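Local coordinates for protein CurD (Moorea producens 3L, PDB 5KP7) that binds 4'-phosphopantetheine and probably catalyses a condensation of the hydroxymethylglutaryl-CoA synthase type, at residues V281-M289 with I300-V308; V308-Q316 with L328-G337. The protein carries 3 engineered substitutions. All coordinates share one frame; numbering follows the deposited sequence.

Contact 1 of 2, residues V281-M289 with I300-V308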
ATOM      1  N   VAL A 281      -6.337   6.711  -5.309  1.00 24.18           N
ATOM      2  CA  VAL A 281      -5.136   7.375  -5.767  1.00 23.89           C
ATOM      3  C   VAL A 281      -5.479   8.335  -6.927  1.00 24.23           C
ATOM      4  O   VAL A 281      -4.996   9.461  -6.970  1.00 24.33           O
ATOM      5  CB  VAL A 281      -4.046   6.336  -6.139  1.00 23.54           C
ATOM      6  CG1 VAL A 281      -2.839   6.989  -6.804  1.00 23.80           C
ATOM      7  CG2 VAL A 281      -3.628   5.568  -4.881  1.00 23.26           C
ATOM      8  N   LYS A 282      -6.360   7.899  -7.816  1.00 24.76           N
ATOM      9  CA  LYS A 282      -6.860   8.792  -8.882  1.00 25.68           C
ATOM     10  C   LYS A 282      -7.510  10.033  -8.272  1.00 25.88           C
ATOM     11  O   LYS A 282      -7.233  11.157  -8.698  1.00 26.65           O
ATOM     12  CB  LYS A 282      -7.812   8.037  -9.819  1.00 26.62           C
ATOM     13  CG  LYS A 282      -8.293   8.874 -11.008  1.00 28.12           C
ATOM     14  CD  LYS A 282      -8.953   7.964 -12.055  1.00 29.28           C
ATOM     15  CE  LYS A 282      -9.646   8.735 -13.115  1.00 31.38           C
ATOM     16  NZ  LYS A 282     -10.240   7.819 -14.130  1.00 31.81           N
ATOM     17  N   GLY A 283      -8.325   9.848  -7.232  1.00 25.96           N
ATOM     18  CA  GLY A 283      -8.911  10.984  -6.505  1.00 26.14           C
ATOM     19  C   GLY A 283      -7.914  11.912  -5.818  1.00 25.87           C
ATOM     20  O   GLY A 283      -8.054  13.131  -5.873  1.00 26.02           O
ATOM     21  N   ALA A 284      -6.902  11.333  -5.177  1.00 25.28           N
ATOM     22  CA  ALA A 284      -5.843  12.122  -4.542  1.00 25.19           C
ATOM     23  C   ALA A 284      -5.032  12.955  -5.538  1.00 25.74           C
ATOM     24  O   ALA A 284      -4.794  14.148  -5.327  1.00 25.65           O
ATOM     25  CB  ALA A 284      -4.930  11.226  -3.711  1.00 24.74           C
ATOM     26  N   HIS A 285      -4.644  12.327  -6.643  1.00 25.73           N
ATOM     27  CA  HIS A 285      -3.895  13.008  -7.683  1.00 26.34           C
ATOM     28  C   HIS A 285      -4.741  14.164  -8.250  1.00 27.09           C
ATOM     29  O   HIS A 285      -4.213  15.253  -8.469  1.00 27.48           O
ATOM     30  CB  HIS A 285      -3.507  12.012  -8.791  1.00 26.51           C
ATOM     31  CG  HIS A 285      -2.994  12.652 -10.039  1.00 27.33           C
ATOM     32  ND1 HIS A 285      -3.799  12.858 -11.134  1.00 28.21           N
ATOM     33  CD2 HIS A 285      -1.776  13.134 -10.372  1.00 27.77           C
ATOM     34  CE1 HIS A 285      -3.106  13.447 -12.088  1.00 28.49           C
ATOM     35  NE2 HIS A 285      -1.875  13.621 -11.653  1.00 28.46           N
ATOM     36  N   ARG A 286      -6.026  13.917  -8.463  1.00 27.48           N
ATOM     37  CA  ARG A 286      -6.932  14.947  -8.982  1.00 29.46           C
ATOM     38  C   ARG A 286      -7.002  16.123  -8.001  1.00 29.19           C
ATOM     39  O   ARG A 286      -6.878  17.289  -8.401  1.00 29.14           O
ATOM     40  CB  ARG A 286      -8.317  14.358  -9.213  1.00 31.28           C
ATOM     41  CG  ARG A 286      -9.401  15.359  -9.648  1.00 34.11           C
ATOM     42  CD  ARG A 286     -10.774  14.825  -9.243  1.00 37.38           C
ATOM     43  NE  ARG A 286     -11.021  13.590  -9.908  1.00 40.84           N
ATOM     44  CZ  ARG A 286     -11.502  12.452  -9.409  1.00 41.62           C
ATOM     45  NH1 ARG A 286     -11.961  12.298  -8.171  1.00 41.81           N
ATOM     46  NH2 ARG A 286     -11.584  11.435 -10.254  1.00 44.01           N
ATOM     47  N   ASN A 287      -7.141  15.816  -6.710  1.00 28.80           N
ATOM     48  CA  ASN A 287      -7.204  16.870  -5.693  1.00 29.37           C
ATOM     49  C   ASN A 287      -5.919  17.708  -5.669  1.00 29.26           C
ATOM     50  O   ASN A 287      -5.955  18.946  -5.626  1.00 28.98           O
ATOM     51  CB  ASN A 287      -7.485  16.243  -4.325  1.00 29.90           C
ATOM     52  CG  ASN A 287      -7.715  17.275  -3.239  1.00 31.51           C
ATOM     53  OD1 ASN A 287      -7.070  17.230  -2.185  1.00 33.37           O
ATOM     54  ND2 ASN A 287      -8.654  18.168  -3.462  1.00 32.79           N
ATOM     55  N   MET A 288      -4.776  17.033  -5.718  1.00 28.41           N
ATOM     56  CA  MET A 288      -3.504  17.735  -5.767  1.00 29.09           C
ATOM     57  C   MET A 288      -3.341  18.627  -7.008  1.00 29.65           C
ATOM     58  O   MET A 288      -2.907  19.780  -6.899  1.00 29.39           O
ATOM     59  CB  MET A 288      -2.337  16.753  -5.708  1.00 28.85           C
ATOM     60  CG  MET A 288      -2.250  15.962  -4.396  1.00 28.67           C
ATOM     61  SD  MET A 288      -1.629  16.936  -3.012  1.00 30.19           S
ATOM     62  CE  MET A 288       0.111  16.929  -3.409  1.00 30.35           C
ATOM     63  N   MET A 289      -3.670  18.078  -8.181  1.00 29.87           N
ATOM     64  CA  MET A 289      -3.577  18.838  -9.443  1.00 31.65           C
ATOM     65  C   MET A 289      -4.531  20.050  -9.460  1.00 33.13           C
ATOM     66  O   MET A 289      -4.136  21.138  -9.901  1.00 33.84           O
ATOM     67  CB  MET A 289      -3.824  17.939 -10.654  1.00 31.49           C
ATOM     68  CG  MET A 289      -2.703  16.934 -10.942  1.00 31.31           C
ATOM     69  SD  MET A 289      -1.156  17.694 -11.473  1.00 32.75           S
ATOM     70  CE  MET A 289      -1.558  18.220 -13.133  1.00 33.41           C
ATOM     71  N   ILE A 300      -6.124  16.892 -16.204  1.00 30.85           N
ATOM     72  CA  ILE A 300      -5.818  16.067 -15.018  1.00 29.58           C
ATOM     73  C   ILE A 300      -5.860  14.600 -15.389  1.00 28.74           C
ATOM     74  O   ILE A 300      -4.970  13.829 -14.974  1.00 27.62           O
ATOM     75  CB  ILE A 300      -6.775  16.370 -13.839  1.00 29.89           C
ATOM     76  CG1 ILE A 300      -6.449  17.782 -13.309  1.00 30.55           C
ATOM     77  CG2 ILE A 300      -6.697  15.302 -12.761  1.00 29.28           C
ATOM     78  CD1 ILE A 300      -7.351  18.260 -12.181  1.00 31.09           C
ATOM     79  N   GLU A 301      -6.879  14.196 -16.154  1.00 28.68           N
ATOM     80  CA  GLU A 301      -7.007  12.785 -16.529  1.00 28.40           C
ATOM     81  C   GLU A 301      -5.844  12.335 -17.422  1.00 28.23           C
ATOM     82  O   GLU A 301      -5.338  11.214 -17.257  1.00 27.53           O
ATOM     83  CB  GLU A 301      -8.383  12.487 -17.156  1.00 29.49           C
ATOM     84  CG  GLU A 301      -8.537  11.077 -17.750  1.00 29.78           C
ATOM     85  CD  GLU A 301      -8.279   9.921 -16.803  1.00 29.84           C
ATOM     86  OE1 GLU A 301      -8.221  10.114 -15.559  1.00 29.95           O
ATOM     87  OE2 GLU A 301      -8.082   8.774 -17.315  1.00 29.60           O
ATOM     88  N   ALA A 302      -5.428  13.185 -18.367  1.00 28.12           N
ATOM     89  CA  ALA A 302      -4.256  12.857 -19.196  1.00 28.22           C
ATOM     90  C   ALA A 302      -2.999  12.719 -18.333  1.00 27.89           C
ATOM     91  O   ALA A 302      -2.198  11.812 -18.535  1.00 27.56           O
ATOM     92  CB  ALA A 302      -4.038  13.908 -20.277  1.00 28.90           C
ATOM     93  N   ASP A 303      -2.849  13.626 -17.356  1.00 28.10           N
ATOM     94  CA  ASP A 303      -1.714  13.597 -16.459  1.00 27.66           C
ATOM     95  C   ASP A 303      -1.742  12.336 -15.593  1.00 26.31           C
ATOM     96  O   ASP A 303      -0.677  11.713 -15.372  1.00 25.54           O
ATOM     97  CB  ASP A 303      -1.684  14.865 -15.580  1.00 28.59           C
ATOM     98  CG  ASP A 303      -0.399  14.983 -14.793  1.00 29.21           C
ATOM     99  OD1 ASP A 303       0.681  15.235 -15.405  1.00 31.12           O
ATOM    100  OD2 ASP A 303      -0.440  14.784 -13.572  1.00 29.50           O
ATOM    101  N   PHE A 304      -2.937  11.951 -15.122  1.00 25.44           N
ATOM    102  CA  PHE A 304      -3.106  10.707 -14.375  1.00 24.82           C
ATOM    103  C   PHE A 304      -2.604   9.495 -15.184  1.00 24.70           C
ATOM    104  O   PHE A 304      -1.826   8.662 -14.688  1.00 23.75           O
ATOM    105  CB  PHE A 304      -4.557  10.505 -13.956  1.00 24.81           C
ATOM    106  CG  PHE A 304      -4.815   9.177 -13.342  1.00 24.51           C
ATOM    107  CD1 PHE A 304      -4.431   8.925 -12.039  1.00 23.88           C
ATOM    108  CD2 PHE A 304      -5.401   8.156 -14.076  1.00 24.94           C
ATOM    109  CE1 PHE A 304      -4.650   7.680 -11.464  1.00 23.65           C
ATOM    110  CE2 PHE A 304      -5.616   6.904 -13.510  1.00 24.51           C
ATOM    111  CZ  PHE A 304      -5.244   6.664 -12.204  1.00 23.99           C
ATOM    112  N   GLN A 305      -3.050   9.392 -16.431  1.00 24.99           N
ATOM    113  CA  GLN A 305      -2.659   8.233 -17.231  1.00 25.44           C
ATOM    114  C   GLN A 305      -1.161   8.191 -17.475  1.00 25.84           C
ATOM    115  O   GLN A 305      -0.553   7.127 -17.452  1.00 25.42           O
ATOM    116  CB  GLN A 305      -3.419   8.165 -18.557  1.00 26.19           C
ATOM    117  CG  GLN A 305      -3.281   6.806 -19.232  1.00 26.63           C
ATOM    118  CD  GLN A 305      -4.092   6.683 -20.492  1.00 27.57           C
ATOM    119  OE1 GLN A 305      -5.234   6.249 -20.456  1.00 27.81           O
ATOM    120  NE2 GLN A 305      -3.522   7.114 -21.640  1.00 28.82           N
ATOM    121  N   ARG A 306      -0.566   9.356 -17.713  1.00 26.87           N
ATOM    122  CA  ARG A 306       0.862   9.442 -18.022  1.00 27.85           C
ATOM    123  C   ARG A 306       1.731   9.147 -16.805  1.00 26.80           C
ATOM    124  O   ARG A 306       2.694   8.404 -16.918  1.00 26.49           O
ATOM    125  CB  ARG A 306       1.202  10.831 -18.552  1.00 30.07           C
ATOM    126  CG  ARG A 306       2.666  11.011 -18.936  1.00 32.67           C
ATOM    127  CD  ARG A 306       2.946  12.334 -19.638  1.00 35.77           C
ATOM    128  NE  ARG A 306       2.543  13.474 -18.805  1.00 38.17           N
ATOM    129  CZ  ARG A 306       3.326  14.185 -17.990  1.00 39.77           C
ATOM    130  NH1 ARG A 306       2.778  15.208 -17.325  1.00 41.81           N
ATOM    131  NH2 ARG A 306       4.626  13.924 -17.833  1.00 39.48           N
ATOM    132  N   ARG A 307       1.399   9.751 -15.664  1.00 25.89           N
ATOM    133  CA  ARG A 307       2.308   9.788 -14.522  1.00 25.32           C
ATOM    134  C   ARG A 307       1.963   8.835 -13.377  1.00 24.46           C
ATOM    135  O   ARG A 307       2.828   8.519 -12.581  1.00 23.60           O
ATOM    136  CB  ARG A 307       2.443  11.201 -13.963  1.00 25.76           C
ATOM    137  CG  ARG A 307       2.999  12.223 -14.959  1.00 26.83           C
ATOM    138  CD  ARG A 307       3.655  13.404 -14.256  1.00 27.47           C
ATOM    139  NE  ARG A 307       2.654  14.211 -13.572  1.00 27.98           N
ATOM    140  CZ  ARG A 307       2.852  14.952 -12.474  1.00 27.87           C
ATOM    141  NH1 ARG A 307       1.843  15.649 -11.983  1.00 28.00           N
ATOM    142  NH2 ARG A 307       4.046  15.049 -11.898  1.00 27.86           N
ATOM    143  N   VAL A 308       0.702   8.420 -13.294  1.00 24.24           N
ATOM    144  CA  VAL A 308       0.216   7.671 -12.136  1.00 23.69           C
ATOM    145  C   VAL A 308      -0.231   6.252 -12.504  1.00 23.38           C
ATOM    146  O   VAL A 308       0.058   5.300 -11.765  1.00 22.48           O
ATOM    147  CB  VAL A 308      -0.927   8.422 -11.454  1.00 23.80           C
ATOM    148  CG1 VAL A 308      -1.328   7.704 -10.173  1.00 23.62           C
ATOM    149  CG2 VAL A 308      -0.530   9.859 -11.178  1.00 24.14           C
TER
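Asp303 OD2 is gripped by two donors: His285 NE2 reaches it across the contact at 2.7 Å, and Arg307 NH1 from its own helix at 2.9 Å. Helices 278-293 and 297-307 are consecutive in this thiolase-like fold; the axes of 281-289 and 300-307 cross at 125°, and His285 is a knob in a hole lined by Ile300, Asp303, Phe304 and Arg307. OD2 lies in the imidazole plane and gives the histidine its anti lone pair, while Arg307 grips the syn side of the carboxylate side-on, NE to OD1. Ring and carboxylate planes are 15° apart. The imidazole is also fixed from above and below: Met289 CG covers one face, and Val308 CG2 the other, 3.6 Å from His285 CD2. Arg307 NH2 continues to the carbonyls of Tyr264 and Phe268. Toward the partly exposed side, Lys282 stretches across Phe304 with its CG 3.8 Å from the ring centroid, 9° off the normal. Its extended chain then carries NZ to a long salt bridge with Glu301 OE1, 3.4 Å away. Arg286 sends its guanidinium to an acidic side chain of a partner protein, while Ile300 CG2 rests 3.8 Å from Arg286 CA and Ile300 CG1 3.7 Å from Met289 CB.

Contact 2 of 2, residues V308-Q316 with L328-G337; sequences VMPGLVYCQ and LSLASTIDNG
Pro310 O accepts a 2.7 Å hydrogen bond from Ser332 OG, in the carbonyl plane. In a regular alpha-helix this carbonyl would pair with Tyr314 N, but the two atoms stand 4.9 Å apart and the serine hydroxyl bridges them, also accepting from Tyr314 N at 3.0 Å (N-H...O 167°). At Gly311 the helices come together, its CA 4.1 Å from Thr333 CA; a side chain here would run into Ser329 OG and Thr333 OG1. A water joins Gly311 N to Thr333 OG1, 2.9 Å from each. Val313 sets its CB against the Asn336 amide, which Ser332 O holds through ND2. Tyr314 CG lies anti to its carbonyl carbon (chi1 -64°), which lays the ring over Ser332, with Asn336 ND2 above the same face, toward the rim. The phenol OH donates to the anti lone pair of Asp335 OD2 at 2.6 Å, ring and carboxylate nearly perpendicular. A phenylalanine here would probably leave the Asp335 carboxylate without its phenolic donor and the ring end less firmly fixed. Cys315 SG packs on Ser329 CB. Around this crossing of helices 309-318 and 325-336, helix 376-381 touches the Tyr314 side chain, Leu330 and Thr333 lean on strand 343-351, and Ser329 and Thr333 hydrogen-bond to Ser272 of strand 270-273.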
ATOM      1  N   VAL A 308       0.702   8.420 -13.294  1.00 24.24           N
ATOM      2  CA  VAL A 308       0.216   7.671 -12.136  1.00 23.69           C
ATOM      3  C   VAL A 308      -0.231   6.252 -12.504  1.00 23.38           C
ATOM      4  O   VAL A 308       0.058   5.300 -11.765  1.00 22.48           O
ATOM      5  CB  VAL A 308      -0.927   8.422 -11.454  1.00 23.80           C
ATOM      6  CG1 VAL A 308      -1.328   7.704 -10.173  1.00 23.62           C
ATOM      7  CG2 VAL A 308      -0.530   9.859 -11.178  1.00 24.14           C
ATOM      8  N   MET A 309      -0.904   6.073 -13.635  1.00 23.59           N
ATOM      9  CA  MET A 309      -1.340   4.743 -14.017  1.00 24.04           C
ATOM     10  C   MET A 309      -0.214   3.668 -14.058  1.00 23.45           C
ATOM     11  O   MET A 309      -0.450   2.518 -13.663  1.00 23.09           O
ATOM     12  CB  MET A 309      -2.123   4.818 -15.332  1.00 25.48           C
ATOM     13  CG  MET A 309      -2.878   3.592 -15.685  1.00 26.83           C
ATOM     14  SD  MET A 309      -4.296   3.287 -14.583  1.00 27.17           S
ATOM     15  CE  MET A 309      -4.024   1.550 -14.636  1.00 28.06           C
ATOM     16  N   PRO A 310       1.016   4.016 -14.512  1.00 23.37           N
ATOM     17  CA  PRO A 310       2.038   2.950 -14.578  1.00 23.41           C
ATOM     18  C   PRO A 310       2.301   2.293 -13.209  1.00 22.83           C
ATOM     19  O   PRO A 310       2.438   1.057 -13.129  1.00 22.78           O
ATOM     20  CB  PRO A 310       3.280   3.690 -15.107  1.00 23.60           C
ATOM     21  CG  PRO A 310       2.674   4.758 -15.970  1.00 24.08           C
ATOM     22  CD  PRO A 310       1.465   5.234 -15.214  1.00 23.67           C
ATOM     23  N   GLY A 311       2.286   3.097 -12.164  1.00 23.61           N
ATOM     24  CA  GLY A 311       2.469   2.597 -10.785  1.00 23.42           C
ATOM     25  C   GLY A 311       1.330   1.742 -10.280  1.00 23.58           C
ATOM     26  O   GLY A 311       1.519   0.913  -9.359  1.00 23.74           O
ATOM     27  N   LEU A 312       0.133   1.915 -10.841  1.00 23.77           N
ATOM     28  CA  LEU A 312      -1.025   1.124 -10.410  1.00 24.04           C
ATOM     29  C   LEU A 312      -1.085  -0.288 -10.971  1.00 24.39           C
ATOM     30  O   LEU A 312      -1.799  -1.117 -10.457  1.00 25.55           O
ATOM     31  CB  LEU A 312      -2.330   1.863 -10.725  1.00 24.68           C
ATOM     32  CG  LEU A 312      -2.437   3.211  -9.999  1.00 25.17           C
ATOM     33  CD1 LEU A 312      -3.705   3.919 -10.432  1.00 26.05           C
ATOM     34  CD2 LEU A 312      -2.419   3.055  -8.485  1.00 25.19           C
ATOM     35  N   VAL A 313      -0.357  -0.564 -12.044  1.00 24.36           N
ATOM     36  CA  VAL A 313      -0.486  -1.821 -12.754  1.00 24.62           C
ATOM     37  C   VAL A 313      -0.288  -3.023 -11.818  1.00 24.34           C
ATOM     38  O   VAL A 313      -1.142  -3.907 -11.790  1.00 24.41           O
ATOM     39  CB  VAL A 313       0.481  -1.890 -13.956  1.00 25.30           C
ATOM     40  CG1 VAL A 313       0.506  -3.278 -14.584  1.00 25.56           C
ATOM     41  CG2 VAL A 313       0.090  -0.841 -14.994  1.00 25.59           C
ATOM     42  N   TYR A 314       0.838  -3.091 -11.121  1.00 24.18           N
ATOM     43  CA  TYR A 314       1.067  -4.244 -10.238  1.00 24.03           C
ATOM     44  C   TYR A 314       0.201  -4.185  -8.983  1.00 23.90           C
ATOM     45  O   TYR A 314      -0.229  -5.223  -8.481  1.00 23.57           O
ATOM     46  CB  TYR A 314       2.526  -4.393  -9.833  1.00 24.19           C
ATOM     47  CG  TYR A 314       3.474  -4.676 -10.966  1.00 25.01           C
ATOM     48  CD1 TYR A 314       3.044  -5.273 -12.150  1.00 25.90           C
ATOM     49  CD2 TYR A 314       4.806  -4.337 -10.849  1.00 25.31           C
ATOM     50  CE1 TYR A 314       3.939  -5.524 -13.182  1.00 26.93           C
ATOM     51  CE2 TYR A 314       5.705  -4.582 -11.864  1.00 26.50           C
ATOM     52  CZ  TYR A 314       5.273  -5.193 -13.023  1.00 27.17           C
ATOM     53  OH  TYR A 314       6.140  -5.445 -14.081  1.00 28.50           O
ATOM     54  N   CYS A 315      -0.092  -2.986  -8.512  1.00 24.21           N
ATOM     55  CA  CYS A 315      -0.971  -2.825  -7.343  1.00 24.57           C
ATOM     56  C   CYS A 315      -2.335  -3.471  -7.581  1.00 25.35           C
ATOM     57  O   CYS A 315      -2.876  -4.119  -6.670  1.00 24.97           O
ATOM     58  CB  CYS A 315      -1.102  -1.334  -6.983  1.00 24.76           C
ATOM     59  SG  CYS A 315       0.429  -0.624  -6.362  1.00 26.33           S
ATOM     60  N   GLN A 316      -2.859  -3.346  -8.801  1.00 26.07           N
ATOM     61  CA  GLN A 316      -4.160  -3.926  -9.181  1.00 27.33           C
ATOM     62  C   GLN A 316      -4.185  -5.442  -9.167  1.00 26.91           C
ATOM     63  O   GLN A 316      -5.270  -6.010  -9.227  1.00 27.30           O
ATOM     64  CB  GLN A 316      -4.577  -3.515 -10.602  1.00 30.03           C
ATOM     65  CG  GLN A 316      -4.890  -2.066 -10.735  1.00 32.45           C
ATOM     66  CD  GLN A 316      -5.334  -1.747 -12.166  1.00 34.19           C
ATOM     67  OE1 GLN A 316      -4.635  -2.049 -13.159  1.00 36.99           O
ATOM     68  NE2 GLN A 316      -6.507  -1.185 -12.283  1.00 35.69           N
ATOM     69  N   LEU A 328       5.864  -1.512  -4.086  1.00 21.21           N
ATOM     70  CA  LEU A 328       5.363  -2.214  -5.253  1.00 21.93           C
ATOM     71  C   LEU A 328       4.985  -1.213  -6.359  1.00 21.87           C
ATOM     72  O   LEU A 328       5.218  -1.460  -7.542  1.00 22.13           O
ATOM     73  CB  LEU A 328       4.164  -3.088  -4.910  1.00 22.25           C
ATOM     74  CG  LEU A 328       3.626  -3.906  -6.101  1.00 23.48           C
ATOM     75  CD1 LEU A 328       4.704  -4.766  -6.734  1.00 24.44           C
ATOM     76  CD2 LEU A 328       2.412  -4.688  -5.683  1.00 23.90           C
ATOM     77  N   SER A 329       4.348  -0.110  -5.955  1.00 21.18           N
ATOM     78  CA  SER A 329       4.018   0.954  -6.911  1.00 21.29           C
ATOM     79  C   SER A 329       5.266   1.508  -7.611  1.00 21.51           C
ATOM     80  O   SER A 329       5.304   1.671  -8.838  1.00 21.48           O
ATOM     81  CB  SER A 329       3.275   2.083  -6.226  1.00 21.31           C
ATOM     82  OG  SER A 329       2.996   3.093  -7.171  1.00 21.73           O
ATOM     83  N   LEU A 330       6.329   1.720  -6.842  1.00 21.33           N
ATOM     84  CA  LEU A 330       7.622   2.103  -7.431  1.00 22.07           C
ATOM     85  C   LEU A 330       8.124   1.088  -8.464  1.00 22.30           C
ATOM     86  O   LEU A 330       8.483   1.464  -9.587  1.00 22.76           O
ATOM     87  CB  LEU A 330       8.678   2.328  -6.340  1.00 22.36           C
ATOM     88  CG  LEU A 330      10.093   2.609  -6.848  1.00 23.20           C
ATOM     89  CD1 LEU A 330      10.178   3.889  -7.673  1.00 23.84           C
ATOM     90  CD2 LEU A 330      11.057   2.647  -5.656  1.00 23.67           C
ATOM     91  N   ALA A 331       8.109  -0.191  -8.103  1.00 22.01           N
ATOM     92  CA  ALA A 331       8.540  -1.231  -9.018  1.00 22.42           C
ATOM     93  C   ALA A 331       7.648  -1.233 -10.289  1.00 22.74           C
ATOM     94  O   ALA A 331       8.136  -1.405 -11.409  1.00 23.14           O
ATOM     95  CB  ALA A 331       8.462  -2.582  -8.359  1.00 22.17           C
ATOM     96  N   SER A 332       6.343  -1.028 -10.078  1.00 22.34           N
ATOM     97  CA  SER A 332       5.391  -0.957 -11.195  1.00 22.70           C
ATOM     98  C   SER A 332       5.634   0.242 -12.108  1.00 23.37           C
ATOM     99  O   SER A 332       5.569   0.121 -13.339  1.00 23.79           O
ATOM    100  CB  SER A 332       3.974  -0.954 -10.651  1.00 22.35           C
ATOM    101  OG  SER A 332       3.026  -1.169 -11.692  1.00 22.30           O
ATOM    102  N   THR A 333       5.899   1.396 -11.514  1.00 23.21           N
ATOM    103  CA  THR A 333       6.258   2.585 -12.278  1.00 24.16           C
ATOM    104  C   THR A 333       7.496   2.329 -13.170  1.00 24.96           C
ATOM    105  O   THR A 333       7.514   2.676 -14.348  1.00 25.47           O
ATOM    106  CB  THR A 333       6.524   3.748 -11.328  1.00 24.06           C
ATOM    107  OG1 THR A 333       5.293   4.157 -10.705  1.00 23.94           O
ATOM    108  CG2 THR A 333       7.111   4.932 -12.063  1.00 24.62           C
ATOM    109  N   ILE A 334       8.521   1.715 -12.586  1.00 24.86           N
ATOM    110  CA  ILE A 334       9.773   1.455 -13.310  1.00 26.01           C
ATOM    111  C   ILE A 334       9.539   0.512 -14.489  1.00 26.55           C
ATOM    112  O   ILE A 334       9.970   0.793 -15.622  1.00 27.76           O
ATOM    113  CB  ILE A 334      10.866   0.898 -12.377  1.00 25.62           C
ATOM    114  CG1 ILE A 334      11.232   1.975 -11.358  1.00 25.50           C
ATOM    115  CG2 ILE A 334      12.114   0.477 -13.177  1.00 26.63           C
ATOM    116  CD1 ILE A 334      12.059   1.497 -10.208  1.00 25.36           C
ATOM    117  N   ASP A 335       8.843  -0.598 -14.246  1.00 26.47           N
ATOM    118  CA  ASP A 335       8.576  -1.562 -15.318  1.00 27.62           C
ATOM    119  C   ASP A 335       7.640  -1.059 -16.415  1.00 27.40           C
ATOM    120  O   ASP A 335       7.824  -1.382 -17.606  1.00 28.11           O
ATOM    121  CB  ASP A 335       8.004  -2.852 -14.745  1.00 27.93           C
ATOM    122  CG  ASP A 335       9.058  -3.749 -14.158  1.00 28.96           C
ATOM    123  OD1 ASP A 335      10.276  -3.417 -14.183  1.00 29.79           O
ATOM    124  OD2 ASP A 335       8.638  -4.784 -13.613  1.00 30.39           O
ATOM    125  N   ASN A 336       6.642  -0.271 -16.023  1.00 26.46           N
ATOM    126  CA  ASN A 336       5.572   0.105 -16.944  1.00 26.67           C
ATOM    127  C   ASN A 336       5.667   1.506 -17.545  1.00 26.96           C
ATOM    128  O   ASN A 336       4.989   1.787 -18.536  1.00 27.76           O
ATOM    129  CB  ASN A 336       4.224  -0.114 -16.244  1.00 26.08           C
ATOM    130  CG  ASN A 336       3.989  -1.572 -15.948  1.00 26.02           C
ATOM    131  OD1 ASN A 336       3.792  -2.369 -16.867  1.00 26.80           O
ATOM    132  ND2 ASN A 336       4.050  -1.940 -14.695  1.00 25.73           N
ATOM    133  N   GLY A 337       6.535   2.344 -17.001  1.00 26.72           N
ATOM    134  CA  GLY A 337       6.795   3.677 -17.522  1.00 27.14           C
ATOM    135  C   GLY A 337       7.960   3.698 -18.499  1.00 27.97           C
ATOM    136  O   GLY A 337       8.512   2.656 -18.842  1.00 28.51           O
TER
HETATM  137  O   HOH W   1       3.404   5.760 -12.172  1.00 23.65           O

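How the contacts relate
Four consecutive helices pair in turn, 278-293 with 297-307 and 309-318 with 325-336; 297-307 leads through Val308, shared by both contacts, into 309-318, and Phe304 O probably accepts from Met309 N at the turn. Both are largely buried and border strand 270-273, but contact 2 lies about 12 Å from the chain centre and contact 1 about 21 Å, next to a partner protein. Segment axes 10.1 Å apart leave contact 1 room for long side chains, where charged groups and an imidazole meet. The 6.5 Å crossing of contact 2 closes on a glycine, serine and threonine hydroxyls and backbone carbonyls, with one large ring, Tyr314, at its side. Contact 1 also comes nearer the bound phosphopantetheine, about 9 Å from the Val281 side chain.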